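PDB 3ZED: RNA-directed RNA polymerase from Infectious pancreatic necrosis virus, which copies the viral RNA genome as an RNA-dependent RNA polymerase and is probably found both free and covalently attached to the genomic RNA. Local coordinates for residues Leu482-Ala494 against Phe504-Lys516. Sequence-based numbering, arbitrary orientation.
Sequences LMSTIVVAEWVKA and FMDLEEKTGINFK. With K (potassium ion), chain K.
Thr511 OG1 packs against Val487 CG2 of helix 482-493 and is gripped on its polar side by its own segment. It donates to Leu507 O at 2.7 Å and accepts from Ile513 N, the second bond closing an ST turn at the C-terminal end of helix 507-511, just ahead of strand 515-521 of the palm domain. Its chi1 of 63° puts the hydroxyl within reach of both Leu507 O and Ile513 N and turns methyl CG2 toward helix 482-493, against Ile486 CG2 and Glu490 CG. Threonine suits the place because one branch bonds while the other packs. Gly512, first to leave the helix, adopts a positive phi that a residue without a side chain takes easily; its carbonyl O joins Asn514 OD1 on a potassium ion completed by Val177, Asn182, Asn184 and Asn409.

At the end of this turn, branched Ile513 lays CD1 3.5 Å from Met483 O and CG2 against Val487, while Val487 CG1 meets the Phe515 ring obliquely. Toward the C-terminal end of helix 482-493, Leu507, with a forked apolar tip, fits CD1 to Trp491 CA and CD2 to Glu490 O.

Glu490 suits its place because its two oxygens serve two partners. The bend at chi2 (-63°) brings the carboxylate beside Lys510 NZ, which meets OE1 on its syn side in a 3.0 Å salt bridge, 31° out of the carboxylate plane; Tyr192 OH holds OE2. This anion probably eases the closeness of Lys493 NZ to Lys510 NZ. Nearby the Trp491 and Phe504 rings meet obliquely, Trp491 CD1 lying 3.5 Å from Phe504 CE2.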
# COMPACT_ATOMS: atom_id res chain seq x y z
N LEU B 482 4.10 0.88 10.73
CA LEU B 482 4.29 1.44 12.07
C LEU B 482 3.52 0.60 13.13
O LEU B 482 4.06 0.30 14.21
CB LEU B 482 3.87 2.92 12.10
CG LEU B 482 3.71 3.63 13.47
CD1 LEU B 482 4.92 3.41 14.37
CD2 LEU B 482 3.65 5.10 13.26
N MET B 483 2.28 0.21 12.82
CA MET B 483 1.47 -0.63 13.72
C MET B 483 2.15 -1.98 13.98
O MET B 483 2.23 -2.39 15.13
CB MET B 483 0.05 -0.79 13.21
CG MET B 483 -0.73 0.51 13.29
SD MET B 483 -2.49 0.31 12.96
CE MET B 483 -2.47 -0.02 11.21
N SER B 484 2.71 -2.61 12.93
CA SER B 484 3.44 -3.88 13.09
C SER B 484 4.71 -3.68 13.92
O SER B 484 5.04 -4.55 14.72
CB SER B 484 3.80 -4.47 11.73
OG SER B 484 2.63 -4.88 11.06
N THR B 485 5.37 -2.52 13.77
CA THR B 485 6.57 -2.12 14.54
C THR B 485 6.24 -2.09 16.05
O THR B 485 7.04 -2.56 16.87
CB THR B 485 7.09 -0.77 14.02
OG1 THR B 485 7.65 -0.99 12.73
CG2 THR B 485 8.14 -0.13 14.94
N ILE B 486 5.05 -1.55 16.41
CA ILE B 486 4.56 -1.46 17.78
C ILE B 486 4.34 -2.88 18.34
O ILE B 486 4.79 -3.17 19.46
CB ILE B 486 3.28 -0.58 17.87
CG1 ILE B 486 3.61 0.90 17.56
CG2 ILE B 486 2.56 -0.75 19.24
CD1 ILE B 486 2.41 1.87 17.39
N VAL B 487 3.68 -3.76 17.56
CA VAL B 487 3.41 -5.14 17.96
C VAL B 487 4.77 -5.88 18.19
O VAL B 487 4.94 -6.52 19.23
CB VAL B 487 2.49 -5.88 16.94
CG1 VAL B 487 2.39 -7.38 17.23
CG2 VAL B 487 1.09 -5.25 16.89
N VAL B 488 5.74 -5.70 17.27
CA VAL B 488 7.07 -6.34 17.35
C VAL B 488 7.86 -5.78 18.55
O VAL B 488 8.41 -6.58 19.30
CB VAL B 488 7.86 -6.23 16.01
CG1 VAL B 488 9.32 -6.67 16.17
CG2 VAL B 488 7.18 -7.05 14.92
N ALA B 489 7.86 -4.45 18.76
CA ALA B 489 8.53 -3.82 19.91
C ALA B 489 7.99 -4.38 21.24
O ALA B 489 8.77 -4.62 22.17
CB ALA B 489 8.36 -2.32 19.87
N GLU B 490 6.67 -4.61 21.32
CA GLU B 490 6.01 -5.15 22.51
C GLU B 490 6.34 -6.64 22.69
O GLU B 490 6.48 -7.09 23.81
CB GLU B 490 4.49 -4.91 22.48
CG GLU B 490 4.11 -3.47 22.79
CD GLU B 490 4.49 -2.97 24.17
OE1 GLU B 490 4.36 -3.74 25.15
OE2 GLU B 490 4.92 -1.80 24.26
N TRP B 491 6.53 -7.38 21.58
CA TRP B 491 6.95 -8.79 21.62
C TRP B 491 8.36 -8.87 22.20
O TRP B 491 8.58 -9.65 23.13
CB TRP B 491 6.86 -9.40 20.21
CG TRP B 491 7.59 -10.70 20.00
CD1 TRP B 491 7.21 -11.94 20.43
CD2 TRP B 491 8.77 -10.89 19.20
NE1 TRP B 491 8.08 -12.89 19.96
CE2 TRP B 491 9.05 -12.28 19.21
CE3 TRP B 491 9.61 -10.03 18.48
CZ2 TRP B 491 10.16 -12.82 18.53
CZ3 TRP B 491 10.71 -10.56 17.81
CH2 TRP B 491 10.98 -11.94 17.84
N VAL B 492 9.28 -8.00 21.75
CA VAL B 492 10.66 -7.92 22.24
C VAL B 492 10.63 -7.54 23.74
O VAL B 492 11.28 -8.21 24.54
CB VAL B 492 11.52 -6.94 21.40
CG1 VAL B 492 12.91 -6.71 22.02
CG2 VAL B 492 11.67 -7.43 19.95
N LYS B 493 9.84 -6.50 24.12
CA LYS B 493 9.71 -6.04 25.51
C LYS B 493 9.20 -7.17 26.43
O LYS B 493 9.76 -7.36 27.50
CB LYS B 493 8.78 -4.82 25.60
CG LYS B 493 8.76 -4.17 26.96
CD LYS B 493 7.68 -3.13 27.08
CE LYS B 493 7.66 -2.56 28.48
NZ LYS B 493 6.59 -1.55 28.64
N ALA B 494 8.19 -7.96 25.99
CA ALA B 494 7.61 -9.06 26.76
C ALA B 494 8.53 -10.31 26.84
O ALA B 494 8.12 -11.34 27.38
CB ALA B 494 6.26 -9.45 26.19
N PHE B 504 1.62 -13.91 24.01
CA PHE B 504 1.76 -13.21 22.74
C PHE B 504 0.41 -12.62 22.34
O PHE B 504 0.36 -11.47 21.91
CB PHE B 504 2.29 -14.13 21.63
CG PHE B 504 2.58 -13.42 20.33
CD1 PHE B 504 1.59 -13.25 19.36
CD2 PHE B 504 3.87 -12.95 20.05
CE1 PHE B 504 1.88 -12.61 18.15
CE2 PHE B 504 4.15 -12.30 18.83
CZ PHE B 504 3.14 -12.11 17.91
N MET B 505 -0.69 -13.40 22.49
CA MET B 505 -2.03 -12.95 22.13
C MET B 505 -2.47 -11.78 22.99
O MET B 505 -3.23 -10.95 22.51
CB MET B 505 -3.06 -14.09 22.17
CG MET B 505 -2.94 -15.05 20.99
SD MET B 505 -2.49 -14.34 19.37
CE MET B 505 -4.01 -13.39 18.97
N ASP B 506 -1.90 -11.65 24.22
CA ASP B 506 -2.16 -10.55 25.14
C ASP B 506 -1.64 -9.22 24.60
O ASP B 506 -2.08 -8.17 25.07
CB ASP B 506 -1.50 -10.85 26.50
CG ASP B 506 -2.27 -11.79 27.41
OD1 ASP B 506 -3.39 -12.22 27.03
OD2 ASP B 506 -1.75 -12.11 28.51
N LEU B 507 -0.74 -9.24 23.60
CA LEU B 507 -0.21 -8.03 22.98
C LEU B 507 -1.32 -7.31 22.20
O LEU B 507 -1.20 -6.11 21.96
CB LEU B 507 1.03 -8.28 22.10
CG LEU B 507 2.24 -8.96 22.78
CD1 LEU B 507 3.25 -9.45 21.75
CD2 LEU B 507 2.90 -8.09 23.81
N GLU B 508 -2.43 -8.01 21.86
CA GLU B 508 -3.56 -7.38 21.18
C GLU B 508 -4.13 -6.25 22.05
O GLU B 508 -4.22 -5.11 21.60
CB GLU B 508 -4.66 -8.39 20.87
CG GLU B 508 -4.46 -9.25 19.64
CD GLU B 508 -5.75 -9.95 19.24
OE1 GLU B 508 -6.41 -10.56 20.11
OE2 GLU B 508 -6.16 -9.80 18.07
N GLU B 509 -4.44 -6.57 23.33
CA GLU B 509 -4.97 -5.62 24.29
C GLU B 509 -3.92 -4.58 24.68
O GLU B 509 -4.26 -3.41 24.82
CB GLU B 509 -5.50 -6.35 25.54
CG GLU B 509 -6.05 -5.42 26.62
CD GLU B 509 -6.67 -6.10 27.83
OE1 GLU B 509 -6.51 -7.33 28.01
OE2 GLU B 509 -7.34 -5.38 28.60
N LYS B 510 -2.66 -4.99 24.85
CA LYS B 510 -1.59 -4.06 25.23
C LYS B 510 -1.39 -2.97 24.13
O LYS B 510 -1.18 -1.82 24.48
CB LYS B 510 -0.27 -4.84 25.50
CG LYS B 510 0.98 -4.00 25.84
CD LYS B 510 0.97 -3.42 27.23
CE LYS B 510 2.10 -2.43 27.47
NZ LYS B 510 3.33 -3.13 27.93
N THR B 511 -1.51 -3.32 22.83
CA THR B 511 -1.26 -2.40 21.72
C THR B 511 -2.53 -1.76 21.09
O THR B 511 -2.41 -0.79 20.34
CB THR B 511 -0.47 -3.13 20.60
OG1 THR B 511 -1.26 -4.20 20.09
CG2 THR B 511 0.89 -3.65 21.06
N GLY B 512 -3.70 -2.36 21.32
CA GLY B 512 -4.96 -1.92 20.70
C GLY B 512 -5.02 -2.35 19.24
O GLY B 512 -5.89 -1.90 18.49
N ILE B 513 -4.07 -3.24 18.83
CA ILE B 513 -3.91 -3.72 17.46
C ILE B 513 -4.27 -5.21 17.41
O ILE B 513 -3.63 -6.02 18.08
CB ILE B 513 -2.48 -3.42 16.91
CG1 ILE B 513 -2.19 -1.90 16.93
CG2 ILE B 513 -2.31 -3.96 15.47
CD1 ILE B 513 -0.68 -1.50 16.94
N ASN B 514 -5.29 -5.55 16.62
CA ASN B 514 -5.74 -6.93 16.41
C ASN B 514 -4.81 -7.61 15.43
O ASN B 514 -4.41 -7.01 14.44
CB ASN B 514 -7.17 -6.96 15.85
CG ASN B 514 -8.24 -6.37 16.73
OD1 ASN B 514 -8.01 -5.45 17.50
ND2 ASN B 514 -9.45 -6.85 16.59
N PHE B 515 -4.51 -8.88 15.67
CA PHE B 515 -3.66 -9.64 14.76
C PHE B 515 -3.98 -11.10 14.90
O PHE B 515 -4.57 -11.51 15.90
CB PHE B 515 -2.16 -9.38 15.03
CG PHE B 515 -1.71 -9.60 16.47
CD1 PHE B 515 -1.55 -10.88 16.99
CD2 PHE B 515 -1.43 -8.51 17.29
CE1 PHE B 515 -1.17 -11.07 18.32
CE2 PHE B 515 -1.01 -8.70 18.61
CZ PHE B 515 -0.88 -9.98 19.12
N LYS B 516 -3.56 -11.89 13.92
CA LYS B 516 -3.73 -13.34 14.02
C LYS B 516 -2.58 -14.06 13.38
O LYS B 516 -1.94 -13.55 12.46
CB LYS B 516 -5.08 -13.88 13.52
CG LYS B 516 -5.63 -13.36 12.20
CD LYS B 516 -7.03 -13.95 11.98
CE LYS B 516 -7.88 -13.15 11.01
NZ LYS B 516 -7.98 -13.81 9.68
K K K . -8.08 -2.67 17.26